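PDB 5B0V: matrix protein VP40 from Lake Victoria marburgvirus, which builds the viral matrix as a membrane-associated structural protein, drives particle assembly and budding through host partners, and helps to suppress innate interferon signalling. Local coordinates for residues 247-252 / 263-268; 187-192 / 286-291; 120-125 / 137-142; 158-163 / 212-217. One frame throughout, in Å; residues are numbered along the deposited sequence. Where two conformers were deposited one is given.

Contact 1: 247-252 / 263-268; sequences HQLRVE and ISLPAD
Val251 meets Ile263 near the open end of a beta hairpin whose arms are strands 251-253 and 260-264, and Leu249 carries the packing on to Leu265 and Pro266. The arms are separating here: CA of Val251 lies 5.0 Å from CA of Ile263, whereas CA of Leu249 is 7.2 Å from CA of Leu265. Regular pairing is seen one step further into the hairpin, where the backbones of Glu252 and Arg262 are hydrogen-bonded and a salt bridge joins their side chains.

Side-chain contact across the two segments is entirely apolar. Val251 and Ile263 approach at a slant, with CG2 of Val251 3.9 Å from CG1 of Ile263. CG2 of Val251 stands anti to the carbonyl carbon, while CG1, anti to the backbone N (chi1 178°), serves a different neighbour, Phe289 of strand 286-290. Ile263 also packs on Phe289, so both residues line the same face of the small three-stranded sheet.

Leu249 works with two of its carbons. Its CB touches CG2 of Ile263 at 4.1 Å. Its CD2 branch reaches the segment beyond the strand end, lying 4.0 Å from CD2 of Leu265 and 4.2 Å from CD of Pro266, whose ring it crosses nearly at right angles.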
loop_
_atom_site.group_PDB
_atom_site.type_symbol
_atom_site.label_atom_id
_atom_site.label_comp_id
_atom_site.label_asym_id
_atom_site.label_seq_id
_atom_site.Cartn_x
_atom_site.Cartn_y
_atom_site.Cartn_z
ATOM N N HIS A 247 19.450 16.971 -31.025
ATOM C CA HIS A 247 18.537 16.442 -32.020
ATOM C C HIS A 247 18.895 15.049 -32.462
ATOM O O HIS A 247 18.161 14.435 -33.221
ATOM C CB HIS A 247 18.653 17.326 -33.271
ATOM C CG HIS A 247 20.037 17.329 -33.875
ATOM N ND1 HIS A 247 21.077 18.078 -33.358
ATOM C CD2 HIS A 247 20.556 16.645 -34.926
ATOM C CE1 HIS A 247 22.167 17.865 -34.074
ATOM N NE2 HIS A 247 21.879 17.000 -35.029
ATOM N N GLN A 248 20.059 14.564 -32.036
ATOM C CA GLN A 248 20.464 13.185 -32.342
ATOM C C GLN A 248 20.090 12.212 -31.224
ATOM O O GLN A 248 20.155 11.001 -31.407
ATOM C CB GLN A 248 21.958 13.083 -32.575
ATOM C CG GLN A 248 22.465 13.886 -33.744
ATOM C CD GLN A 248 23.887 14.334 -33.477
ATOM O OE1 GLN A 248 24.200 15.540 -33.539
ATOM N NE2 GLN A 248 24.754 13.373 -33.111
ATOM N N LEU A 249 19.713 12.739 -30.066
ATOM C CA LEU A 249 19.384 11.879 -28.967
ATOM C C LEU A 249 18.175 11.055 -29.360
ATOM O O LEU A 249 17.254 11.606 -29.949
ATOM C CB LEU A 249 19.107 12.705 -27.723
ATOM C CG LEU A 249 20.326 13.438 -27.149
ATOM C CD1 LEU A 249 19.930 14.199 -25.889
ATOM C CD2 LEU A 249 21.465 12.468 -26.872
ATOM N N ARG A 250 18.201 9.752 -29.052
ATOM C CA ARG A 250 17.069 8.845 -29.313
ATOM C C ARG A 250 16.344 8.407 -28.046
ATOM O O ARG A 250 16.925 7.764 -27.163
ATOM C CB ARG A 250 17.528 7.588 -30.028
ATOM C CG ARG A 250 17.941 7.867 -31.447
ATOM C CD ARG A 250 18.421 6.589 -32.100
ATOM N NE ARG A 250 19.168 6.911 -33.308
ATOM C CZ ARG A 250 19.708 6.008 -34.118
ATOM N NH1 ARG A 250 19.560 4.712 -33.864
ATOM N NH2 ARG A 250 20.381 6.399 -35.202
ATOM N N VAL A 251 15.062 8.728 -27.986
ATOM C CA VAL A 251 14.213 8.298 -26.889
ATOM C C VAL A 251 13.641 6.910 -27.200
ATOM O O VAL A 251 13.054 6.702 -28.238
ATOM C CB VAL A 251 13.071 9.294 -26.690
ATOM C CG1 VAL A 251 12.152 8.826 -25.595
ATOM C CG2 VAL A 251 13.626 10.668 -26.366
ATOM N N GLU A 252 13.874 5.939 -26.346
ATOM C CA GLU A 252 13.255 4.649 -26.567
ATOM C C GLU A 252 12.354 4.253 -25.400
ATOM O O GLU A 252 12.604 4.604 -24.258
ATOM C CB GLU A 252 14.301 3.583 -26.902
ATOM C CG GLU A 252 15.013 2.919 -25.749
ATOM C CD GLU A 252 15.623 1.576 -26.225
ATOM O OE1 GLU A 252 16.086 1.445 -27.396
ATOM O OE2 GLU A 252 15.623 0.612 -25.457
ATOM N N ILE A 263 16.925 7.540 -22.369
ATOM C CA ILE A 263 17.823 8.090 -23.392
ATOM C C ILE A 263 19.251 7.687 -23.083
ATOM O O ILE A 263 19.815 8.048 -22.041
ATOM C CB ILE A 263 17.789 9.623 -23.460
ATOM C CG1 ILE A 263 16.387 10.125 -23.707
ATOM C CG2 ILE A 263 18.683 10.143 -24.582
ATOM C CD1 ILE A 263 16.224 11.603 -23.433
ATOM N N SER A 264 19.856 6.946 -23.996
ATOM C CA SER A 264 21.254 6.652 -23.838
ATOM C C SER A 264 22.045 7.866 -24.390
ATOM O O SER A 264 21.681 8.472 -25.428
ATOM C CB SER A 264 21.605 5.332 -24.485
ATOM O OG SER A 264 21.902 5.559 -25.825
ATOM N N LEU A 265 23.074 8.256 -23.635
ATOM C CA LEU A 265 23.836 9.473 -23.884
ATOM C C LEU A 265 25.228 9.095 -24.319
ATOM O O LEU A 265 25.767 8.117 -23.838
ATOM C CB LEU A 265 23.902 10.320 -22.615
ATOM C CG LEU A 265 22.563 10.821 -22.064
ATOM C CD1 LEU A 265 22.683 11.385 -20.665
ATOM C CD2 LEU A 265 21.987 11.883 -22.956
ATOM N N PRO A 266 25.826 9.877 -25.225
ATOM C CA PRO A 266 27.200 9.601 -25.644
ATOM C C PRO A 266 28.216 9.679 -24.473
ATOM O O PRO A 266 28.185 10.623 -23.688
ATOM C CB PRO A 266 27.467 10.679 -26.702
ATOM C CG PRO A 266 26.484 11.760 -26.438
ATOM C CD PRO A 266 25.287 11.108 -25.843
ATOM N N ALA A 267 29.064 8.661 -24.344
ATOM C CA ALA A 267 30.001 8.582 -23.236
ATOM C C ALA A 267 31.118 9.587 -23.413
ATOM O O ALA A 267 31.658 10.093 -22.434
ATOM C CB ALA A 267 30.598 7.193 -23.127
ATOM N N ASP A 268 31.467 9.875 -24.655
ATOM C CA ASP A 268 32.507 10.838 -24.909
ATOM C C ASP A 268 32.157 12.231 -24.399
ATOM O O ASP A 268 33.053 13.068 -24.268
ATOM C CB ASP A 268 32.869 10.885 -26.409
ATOM C CG ASP A 268 31.748 11.480 -27.298
ATOM O OD1 ASP A 268 30.696 11.906 -26.775
ATOM O OD2 ASP A 268 31.950 11.526 -28.536
#

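Contact 2: 187-192 / 286-291; sequences KLPDDA and VVYFQA
A type I beta turn, Pro189 to Ala192, receives the aromatic side chain of Tyr288 from strand 286-290. The turn is closed by Ala192 N bonding to Pro189 O (3.2 Å), and three of its four residues touch the ring or its hydroxyl.

The polar link is a hydrogen bond from Tyr288 OH to Asp191 OD1, 2.6 Å long. OD1 accepts with its syn lone pair and lies at the ring edge, in the ring plane; the carboxylate and ring planes are only 22° apart. With chi1 at 66°, Asp191 holds CG between its own backbone N and carbonyl carbon, which swings the carboxylate back from the turn to the phenol. Tyr288 OH is also hydrogen-bonded to Arg262 NH1, so two partners fix the hydroxyl, and the nearby guanidinium probably favours a charged Asp191.

Pro189 lies over one face of the ring: its CD is 4.1 Å from the Tyr288 ring centroid and 28° off the normal, a CH-pi contact. Ala192 CB approaches obliquely, 3.6 Å from Tyr288 CD1. At the root of the side chain, Leu188 CD2 packs 4.3 Å from Tyr288 CB.

Around this core, Leu188 reaches strands 72-83 and 91-104, while strand 286-290 pairs with strand 260-264. Segment 187-192 thus links two sheets: it follows strand 176-187 of one, and its turn bears on the outermost strand of the other.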
loop_
_atom_site.group_PDB
_atom_site.type_symbol
_atom_site.label_atom_id
_atom_site.label_comp_id
_atom_site.label_asym_id
_atom_site.label_seq_id
_atom_site.Cartn_x
_atom_site.Cartn_y
_atom_site.Cartn_z
ATOM N N LYS A 187 10.733 -0.584 -10.302
ATOM C CA LYS A 187 12.131 -0.364 -10.058
ATOM C C LYS A 187 12.799 -0.012 -11.404
ATOM O O LYS A 187 12.605 -0.710 -12.400
ATOM C CB LYS A 187 12.713 -1.625 -9.397
ATOM C CG LYS A 187 14.226 -1.677 -9.341
ATOM C CD LYS A 187 14.829 -2.956 -8.759
ATOM N N LEU A 188 13.525 1.106 -11.446
ATOM C CA LEU A 188 14.326 1.458 -12.631
ATOM C C LEU A 188 15.464 0.474 -12.705
ATOM O O LEU A 188 15.926 0.025 -11.675
ATOM C CB LEU A 188 14.937 2.843 -12.493
ATOM C CG LEU A 188 14.145 4.067 -12.913
ATOM C CD1 LEU A 188 12.719 4.012 -12.424
ATOM C CD2 LEU A 188 14.841 5.296 -12.362
ATOM N N PRO A 189 15.935 0.144 -13.913
ATOM C CA PRO A 189 17.080 -0.765 -14.034
ATOM C C PRO A 189 18.336 -0.169 -13.428
ATOM O O PRO A 189 18.413 1.026 -13.181
ATOM C CB PRO A 189 17.256 -0.924 -15.542
ATOM C CG PRO A 189 15.938 -0.559 -16.133
ATOM C CD PRO A 189 15.344 0.468 -15.220
ATOM N N ASP A 190 19.329 -1.004 -13.190
ATOM C CA ASP A 190 20.536 -0.554 -12.494
ATOM C C ASP A 190 21.336 0.462 -13.277
ATOM O O ASP A 190 22.088 1.227 -12.671
ATOM C CB ASP A 190 21.404 -1.747 -12.077
ATOM C CG ASP A 190 20.728 -2.606 -11.016
ATOM O OD1 ASP A 190 19.469 -2.605 -10.960
ATOM O OD2 ASP A 190 21.434 -3.282 -10.242
ATOM N N ASP A 191 21.165 0.522 -14.599
ATOM C CA ASP A 191 21.892 1.513 -15.413
ATOM C C ASP A 191 21.319 2.940 -15.356
ATOM O O ASP A 191 21.726 3.804 -16.120
ATOM C CB ASP A 191 22.065 1.041 -16.878
ATOM C CG ASP A 191 20.746 0.923 -17.650
ATOM O OD1 ASP A 191 19.760 1.599 -17.292
ATOM O OD2 ASP A 191 20.715 0.132 -18.632
ATOM N N ALA A 192 20.400 3.214 -14.449
ATOM C CA ALA A 192 19.817 4.544 -14.390
ATOM C C ALA A 192 20.799 5.485 -13.765
ATOM O O ALA A 192 21.379 5.178 -12.731
ATOM C CB ALA A 192 18.539 4.536 -13.588
ATOM N N VAL A 286 22.814 6.836 -18.917
ATOM C CA VAL A 286 21.457 6.713 -19.416
ATOM C C VAL A 286 20.472 7.376 -18.455
ATOM O O VAL A 286 20.548 7.137 -17.267
ATOM C CB VAL A 286 21.076 5.239 -19.573
ATOM C CG1 VAL A 286 19.638 5.109 -20.094
ATOM C CG2 VAL A 286 22.057 4.513 -20.489
ATOM N N VAL A 287 19.534 8.173 -18.975
ATOM C CA VAL A 287 18.484 8.759 -18.138
ATOM C C VAL A 287 17.121 8.219 -18.427
ATOM O O VAL A 287 16.711 8.109 -19.547
ATOM C CB VAL A 287 18.355 10.260 -18.282
ATOM C CG1 VAL A 287 19.495 10.930 -17.577
ATOM C CG2 VAL A 287 18.337 10.664 -19.731
ATOM N N TYR A 288 16.411 7.906 -17.367
ATOM C CA TYR A 288 15.074 7.424 -17.479
ATOM C C TYR A 288 14.153 8.564 -17.168
ATOM O O TYR A 288 14.489 9.449 -16.413
ATOM C CB TYR A 288 14.851 6.265 -16.504
ATOM C CG TYR A 288 15.527 5.013 -16.973
ATOM C CD1 TYR A 288 16.855 4.801 -16.727
ATOM C CD2 TYR A 288 14.845 4.072 -17.684
ATOM C CE1 TYR A 288 17.490 3.664 -17.154
ATOM C CE2 TYR A 288 15.472 2.931 -18.127
ATOM C CZ TYR A 288 16.800 2.738 -17.866
ATOM O OH TYR A 288 17.404 1.573 -18.291
ATOM N N PHE A 289 12.986 8.550 -17.767
ATOM C CA PHE A 289 11.997 9.545 -17.441
ATOM C C PHE A 289 10.616 8.940 -17.668
ATOM O O PHE A 289 10.467 7.880 -18.277
ATOM C CB PHE A 289 12.229 10.842 -18.265
ATOM C CG PHE A 289 11.942 10.712 -19.743
ATOM C CD1 PHE A 289 12.916 10.251 -20.617
ATOM C CD2 PHE A 289 10.721 11.071 -20.253
ATOM C CE1 PHE A 289 12.670 10.140 -21.976
ATOM C CE2 PHE A 289 10.465 10.962 -21.599
ATOM C CZ PHE A 289 11.433 10.495 -22.461
ATOM N N GLN A 290 9.614 9.617 -17.150
ATOM C CA GLN A 290 8.268 9.107 -17.200
ATOM C C GLN A 290 7.441 9.891 -18.183
ATOM O O GLN A 290 7.500 11.126 -18.206
ATOM C CB GLN A 290 7.601 9.266 -15.851
ATOM C CG GLN A 290 8.348 8.687 -14.681
ATOM C CD GLN A 290 7.420 8.605 -13.511
ATOM O OE1 GLN A 290 7.233 9.590 -12.794
ATOM N NE2 GLN A 290 6.758 7.443 -13.354
ATOM N N ALA A 291 6.666 9.160 -18.979
ATOM C CA ALA A 291 5.631 9.739 -19.818
ATOM C C ALA A 291 4.485 8.753 -19.867
ATOM O O ALA A 291 4.690 7.584 -19.581
ATOM C CB ALA A 291 6.151 9.990 -21.201
#

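Contact 3: 120-125 / 137-142; sequences GSYTIT and VNRLGT
Tyr122 and Arg139, Thr123 and Asn138, and Ile124 and Val137 face each other in the antiparallel hairpin formed by strands 122-128 and 133-139. Thr123 and Asn138 are the hydrogen-bonded pair, and both of their cross-strand backbone bonds are made: Thr123 N gives to Asn138 O at 2.9 Å, and Asn138 N gives to Thr123 O at 2.7 Å. Just beyond the strand ends, Leu140 N bonds to Ser121 O at 2.9 Å. Each of these three acceptors also takes a CA-H...O contact: Ser121 O from Arg139 CA, Asn138 O from Tyr122 CA and Thr123 O from Val137 CA.

The side-chain amide of Asn138 adds a further cross-strand bond. Its ND2 donates to Thr125 OG1 at 3.1 Å, with the oxygen only 3° out of the amide plane. Thr125 OG1 is bonded in addition to Arg136 O, so this hydroxyl joins two residues of the opposite strand.

On the Tyr122 face, the methylenes of Arg139 run obliquely past the ring, CG 3.3 Å from Tyr122 CE2. CG stands anti to the Arg139 backbone N (chi1 -166°), extending the chain toward the phenol, whose OH is hydrogen-bonded to Leu117 O. Val137 CG2 packs 4.1 Å from Tyr122 CD2.

Strand 133-139 is central, flanked on its other side by strand 156-160; Tyr122 and Arg139 both pack on Met151 of helix 150-154, and Tyr122 also meets strand 176-187.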
loop_
_atom_site.group_PDB
_atom_site.type_symbol
_atom_site.label_atom_id
_atom_site.label_comp_id
_atom_site.label_asym_id
_atom_site.label_seq_id
_atom_site.Cartn_x
_atom_site.Cartn_y
_atom_site.Cartn_z
ATOM N N GLY A 120 -4.409 6.555 0.249
ATOM C CA GLY A 120 -5.072 7.786 -0.145
ATOM C C GLY A 120 -6.354 7.576 -0.940
ATOM O O GLY A 120 -6.455 6.642 -1.744
ATOM N N SER A 121 -7.331 8.449 -0.700
ATOM C CA SER A 121 -8.518 8.560 -1.526
ATOM C C SER A 121 -8.294 9.667 -2.539
ATOM O O SER A 121 -7.991 10.808 -2.155
ATOM C CB SER A 121 -9.727 8.918 -0.675
ATOM O OG SER A 121 -10.375 7.747 -0.201
ATOM N N TYR A 122 -8.483 9.361 -3.823
ATOM C CA TYR A 122 -8.264 10.330 -4.879
ATOM C C TYR A 122 -9.508 10.811 -5.643
ATOM O O TYR A 122 -10.488 10.096 -5.798
ATOM C CB TYR A 122 -7.233 9.777 -5.852
ATOM C CG TYR A 122 -5.945 9.396 -5.183
ATOM C CD1 TYR A 122 -5.815 8.175 -4.546
ATOM C CD2 TYR A 122 -4.858 10.265 -5.165
ATOM C CE1 TYR A 122 -4.634 7.809 -3.925
ATOM C CE2 TYR A 122 -3.673 9.902 -4.545
ATOM C CZ TYR A 122 -3.571 8.671 -3.918
ATOM O OH TYR A 122 -2.407 8.291 -3.296
ATOM N N THR A 123 -9.410 12.048 -6.125
ATOM C CA THR A 123 -10.438 12.738 -6.881
ATOM C C THR A 123 -9.805 13.390 -8.084
ATOM O O THR A 123 -8.624 13.687 -8.078
ATOM C CB THR A 123 -11.053 13.807 -5.956
ATOM O OG1 THR A 123 -12.012 13.148 -5.143
ATOM C CG2 THR A 123 -11.764 14.927 -6.656
ATOM N N ILE A 124 -10.597 13.601 -9.124
ATOM C CA ILE A 124 -10.132 14.349 -10.295
ATOM C C ILE A 124 -10.956 15.628 -10.456
ATOM O O ILE A 124 -12.172 15.607 -10.286
ATOM C CB ILE A 124 -10.165 13.470 -11.566
ATOM C CG1 ILE A 124 -9.146 13.965 -12.570
ATOM C CG2 ILE A 124 -11.537 13.446 -12.197
ATOM C CD1 ILE A 124 -8.958 13.012 -13.733
ATOM N N THR A 125 -10.288 16.733 -10.748
ATOM C CA THR A 125 -10.944 18.009 -10.989
ATOM C C THR A 125 -10.312 18.645 -12.211
ATOM O O THR A 125 -9.325 18.147 -12.738
ATOM C CB THR A 125 -10.796 18.970 -9.797
ATOM O OG1 THR A 125 -9.438 18.964 -9.355
ATOM C CG2 THR A 125 -11.698 18.551 -8.656
ATOM N N VAL A 137 -5.471 15.662 -10.156
ATOM C CA VAL A 137 -5.868 14.559 -9.309
ATOM C C VAL A 137 -5.439 14.859 -7.877
ATOM O O VAL A 137 -4.293 15.199 -7.618
ATOM C CB VAL A 137 -5.393 13.192 -9.808
ATOM C CG1 VAL A 137 -3.983 13.260 -10.323
ATOM C CG2 VAL A 137 -5.510 12.147 -8.708
ATOM N N ASN A 138 -6.413 14.762 -6.973
ATOM C CA ASN A 138 -6.281 15.171 -5.592
ATOM C C ASN A 138 -6.245 13.990 -4.650
ATOM O O ASN A 138 -7.039 13.081 -4.775
ATOM C CB ASN A 138 -7.473 16.021 -5.203
ATOM C CG ASN A 138 -7.602 17.259 -6.055
ATOM O OD1 ASN A 138 -6.919 18.251 -5.819
ATOM N ND2 ASN A 138 -8.498 17.215 -7.039
ATOM N N ARG A 139 -5.324 14.024 -3.698
ATOM C CA ARG A 139 -5.275 13.022 -2.658
ATOM C C ARG A 139 -5.825 13.677 -1.410
ATOM O O ARG A 139 -5.262 14.649 -0.925
ATOM C CB ARG A 139 -3.851 12.534 -2.409
ATOM C CG ARG A 139 -3.816 11.270 -1.590
ATOM C CD ARG A 139 -2.456 10.895 -1.039
ATOM N NE ARG A 139 -2.737 10.368 0.289
ATOM C CZ ARG A 139 -2.029 10.540 1.377
ATOM N NH1 ARG A 139 -0.924 11.255 1.368
ATOM N NH2 ARG A 139 -2.457 9.994 2.501
ATOM N N LEU A 140 -6.912 13.123 -0.881
ATOM C CA LEU A 140 -7.653 13.789 0.192
ATOM C C LEU A 140 -6.905 13.757 1.525
ATOM O O LEU A 140 -6.121 12.851 1.818
ATOM C CB LEU A 140 -9.073 13.215 0.311
ATOM C CG LEU A 140 -9.849 13.384 -1.018
ATOM C CD1 LEU A 140 -11.160 12.617 -1.023
ATOM C CD2 LEU A 140 -10.090 14.849 -1.363
ATOM N N GLY A 141 -7.107 14.808 2.300
ATOM C CA GLY A 141 -6.492 14.926 3.600
ATOM C C GLY A 141 -5.130 15.576 3.572
ATOM O O GLY A 141 -4.704 16.176 2.584
ATOM N N THR A 142 -4.450 15.412 4.693
ATOM C CA THR A 142 -3.196 16.070 4.965
ATOM C C THR A 142 -2.051 15.486 4.128
ATOM O O THR A 142 -1.929 14.285 4.003
ATOM C CB THR A 142 -2.913 16.008 6.479
ATOM O OG1 THR A 142 -1.929 16.994 6.822
ATOM C CG2 THR A 142 -2.452 14.606 6.919
#

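Contact 4: 158-163 / 212-217; sequences AFIQNM and HPNLPP
Asn214, Met163 and Ile160 carry a surface contact in which a type I beta turn, His212 to Leu215, packs against the end of strand 156-160 and the 3-10 segment 161-163. The two backbones stay well apart, 7.0 Å between CA of Ile160 and CA of Asn214, so side chains bridge the interval.

Asn214 is central. Its CG lies anti to its own carbonyl carbon (chi1 -63°), and the amide is directed at Ile160, whose chain crosses it at about a right angle. Ile160 uses its longer branch: CD1 is 3.7 Å from Asn214 ND2 and equally near Asn214 CG. This is van der Waals packing of a methyl on an amide.

Met163, a selenomethionine, bends at chi2 and chi3, bringing SE and CE up to Asn214 and Leu215. Its SE is 4.2 Å from Asn214 CB and views the His212 ring obliquely, 5.0 Å from the centroid and 57° off the normal. The His212 ring also stacks edge-to-face with Phe295, a residue that Met163 touches too.

Within the turn, Leu215 N bonds back to His212 O. The terminal methyl of Met163 finishes the contact: CE sits 3.5 Å from Asn214 O and 3.5 Å from Leu215 CD2.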
loop_
_atom_site.group_PDB
_atom_site.type_symbol
_atom_site.label_atom_id
_atom_site.label_comp_id
_atom_site.label_asym_id
_atom_site.label_seq_id
_atom_site.Cartn_x
_atom_site.Cartn_y
_atom_site.Cartn_z
ATOM N N ALA A 158 -1.115 18.096 -10.984
ATOM C CA ALA A 158 -1.781 18.549 -12.204
ATOM C C ALA A 158 -1.157 17.953 -13.461
ATOM O O ALA A 158 0.029 17.621 -13.486
ATOM C CB ALA A 158 -1.744 20.054 -12.270
ATOM N N PHE A 159 -1.968 17.811 -14.504
ATOM C CA PHE A 159 -1.494 17.329 -15.802
ATOM C C PHE A 159 -2.149 18.184 -16.847
ATOM O O PHE A 159 -3.308 18.563 -16.661
ATOM C CB PHE A 159 -1.906 15.884 -16.015
ATOM C CG PHE A 159 -1.360 14.965 -14.988
ATOM C CD1 PHE A 159 -2.048 14.705 -13.816
ATOM C CD2 PHE A 159 -0.132 14.394 -15.172
ATOM C CE1 PHE A 159 -1.509 13.881 -12.849
ATOM C CE2 PHE A 159 0.411 13.562 -14.218
ATOM C CZ PHE A 159 -0.276 13.307 -13.056
ATOM N N ILE A 160 -1.442 18.503 -17.930
ATOM C CA ILE A 160 -2.115 19.147 -19.066
ATOM C C ILE A 160 -3.196 18.183 -19.506
ATOM O O ILE A 160 -2.982 16.982 -19.561
ATOM C CB ILE A 160 -1.174 19.468 -20.253
ATOM C CG1 ILE A 160 -0.267 20.670 -19.936
ATOM C CG2 ILE A 160 -1.955 19.850 -21.490
ATOM C CD1 ILE A 160 1.031 20.339 -19.197
ATOM N N GLN A 161 -4.372 18.703 -19.783
ATOM C CA GLN A 161 -5.479 17.844 -20.126
ATOM C C GLN A 161 -5.148 17.006 -21.331
ATOM O O GLN A 161 -5.448 15.832 -21.362
ATOM C CB GLN A 161 -6.733 18.656 -20.402
ATOM C CG GLN A 161 -7.981 17.808 -20.433
ATOM C CD GLN A 161 -9.176 18.559 -20.968
ATOM O OE1 GLN A 161 -10.075 18.945 -20.214
ATOM N NE2 GLN A 161 -9.188 18.789 -22.276
ATOM N N ASN A 162 -4.545 17.595 -22.346
ATOM C CA ASN A 162 -4.328 16.836 -23.570
ATOM C C ASN A 162 -3.328 15.698 -23.395
ATOM O O ASN A 162 -3.010 15.009 -24.344
ATOM C CB ASN A 162 -3.977 17.758 -24.751
ATOM C CG ASN A 162 -2.724 18.606 -24.489
ATOM O OD1 ASN A 162 -1.638 18.074 -24.230
ATOM N ND2 ASN A 162 -2.873 19.930 -24.542
HETATM N N MSE A 163 -2.843 15.495 -22.177
HETATM C CA MSE A 163 -1.964 14.347 -21.862
HETATM C C MSE A 163 -2.690 13.263 -21.106
HETATM O O MSE A 163 -2.086 12.275 -20.672
HETATM C CB MSE A 163 -0.767 14.862 -21.055
HETATM C CG MSE A 163 0.075 15.825 -21.900
HETATM SE SE MSE A 163 1.777 14.979 -22.357
HETATM C CE MSE A 163 2.345 14.849 -20.469
ATOM N N HIS A 212 9.815 17.416 -24.183
ATOM C CA HIS A 212 8.496 17.775 -24.688
ATOM C C HIS A 212 8.024 18.900 -23.812
ATOM O O HIS A 212 8.295 18.909 -22.634
ATOM C CB HIS A 212 7.548 16.576 -24.588
ATOM C CG HIS A 212 6.143 16.810 -25.072
ATOM N ND1 HIS A 212 5.784 16.738 -26.402
ATOM C CD2 HIS A 212 4.996 17.022 -24.391
ATOM C CE1 HIS A 212 4.488 16.955 -26.525
ATOM N NE2 HIS A 212 3.987 17.122 -25.317
ATOM N N PRO A 213 7.328 19.883 -24.393
ATOM C CA PRO A 213 7.010 21.057 -23.583
ATOM C C PRO A 213 6.143 20.758 -22.371
ATOM O O PRO A 213 6.185 21.512 -21.400
ATOM C CB PRO A 213 6.278 21.981 -24.555
ATOM C CG PRO A 213 5.992 21.169 -25.771
ATOM C CD PRO A 213 7.010 20.091 -25.816
ATOM N N ASN A 214 5.390 19.665 -22.420
ATOM C CA ASN A 214 4.514 19.295 -21.328
ATOM C C ASN A 214 5.033 18.215 -20.377
ATOM O O ASN A 214 4.259 17.659 -19.603
ATOM C CB ASN A 214 3.156 18.900 -21.903
ATOM C CG ASN A 214 2.472 20.044 -22.616
ATOM O OD1 ASN A 214 1.588 19.832 -23.462
ATOM N ND2 ASN A 214 2.852 21.271 -22.258
ATOM N N LEU A 215 6.325 17.924 -20.432
ATOM C CA LEU A 215 6.991 17.080 -19.455
ATOM C C LEU A 215 8.097 17.889 -18.773
ATOM O O LEU A 215 8.749 18.731 -19.402
ATOM C CB LEU A 215 7.619 15.890 -20.155
ATOM C CG LEU A 215 6.670 14.958 -20.891
ATOM C CD1 LEU A 215 7.434 13.959 -21.747
ATOM C CD2 LEU A 215 5.788 14.207 -19.921
ATOM N N PRO A 216 8.374 17.600 -17.494
ATOM C CA PRO A 216 9.469 18.370 -16.900
ATOM C C PRO A 216 10.797 18.035 -17.570
ATOM O O PRO A 216 10.951 16.951 -18.129
ATOM C CB PRO A 216 9.447 17.946 -15.438
ATOM C CG PRO A 216 8.892 16.549 -15.449
ATOM C CD PRO A 216 8.026 16.404 -16.686
ATOM N N PRO A 217 11.744 18.983 -17.554
ATOM C CA PRO A 217 13.024 18.707 -18.179
ATOM C C PRO A 217 13.844 17.672 -17.406
ATOM O O PRO A 217 13.705 17.513 -16.189
ATOM C CB PRO A 217 13.730 20.067 -18.206
ATOM C CG PRO A 217 12.945 20.971 -17.322
ATOM C CD PRO A 217 11.787 20.210 -16.742
#

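How the contacts relate
Contact 3 closes first along the chain; contacts 4 and 2 then interleave their segments, and contact 1 lies wholly inside the loop closed by contact 2. Contacts 1 and 2 have centres 13 Å apart and share the sheet of strands 251-253, 260-264 and 286-290. Contacts 3 and 4 share the other three-stranded sheet, touching where Val137 meets Phe159. Leu215 joins contact 4 to contact 2 by packing on Phe289, Gln290 and Ala291. Contacts 1 and 3 are farthest apart, centres about 37 Å, on opposite sides of the chain's centre. This agrees with the two-domain build of filovirus VP40, with contacts 2 and 4 probably bridging the N- and C-terminal domains.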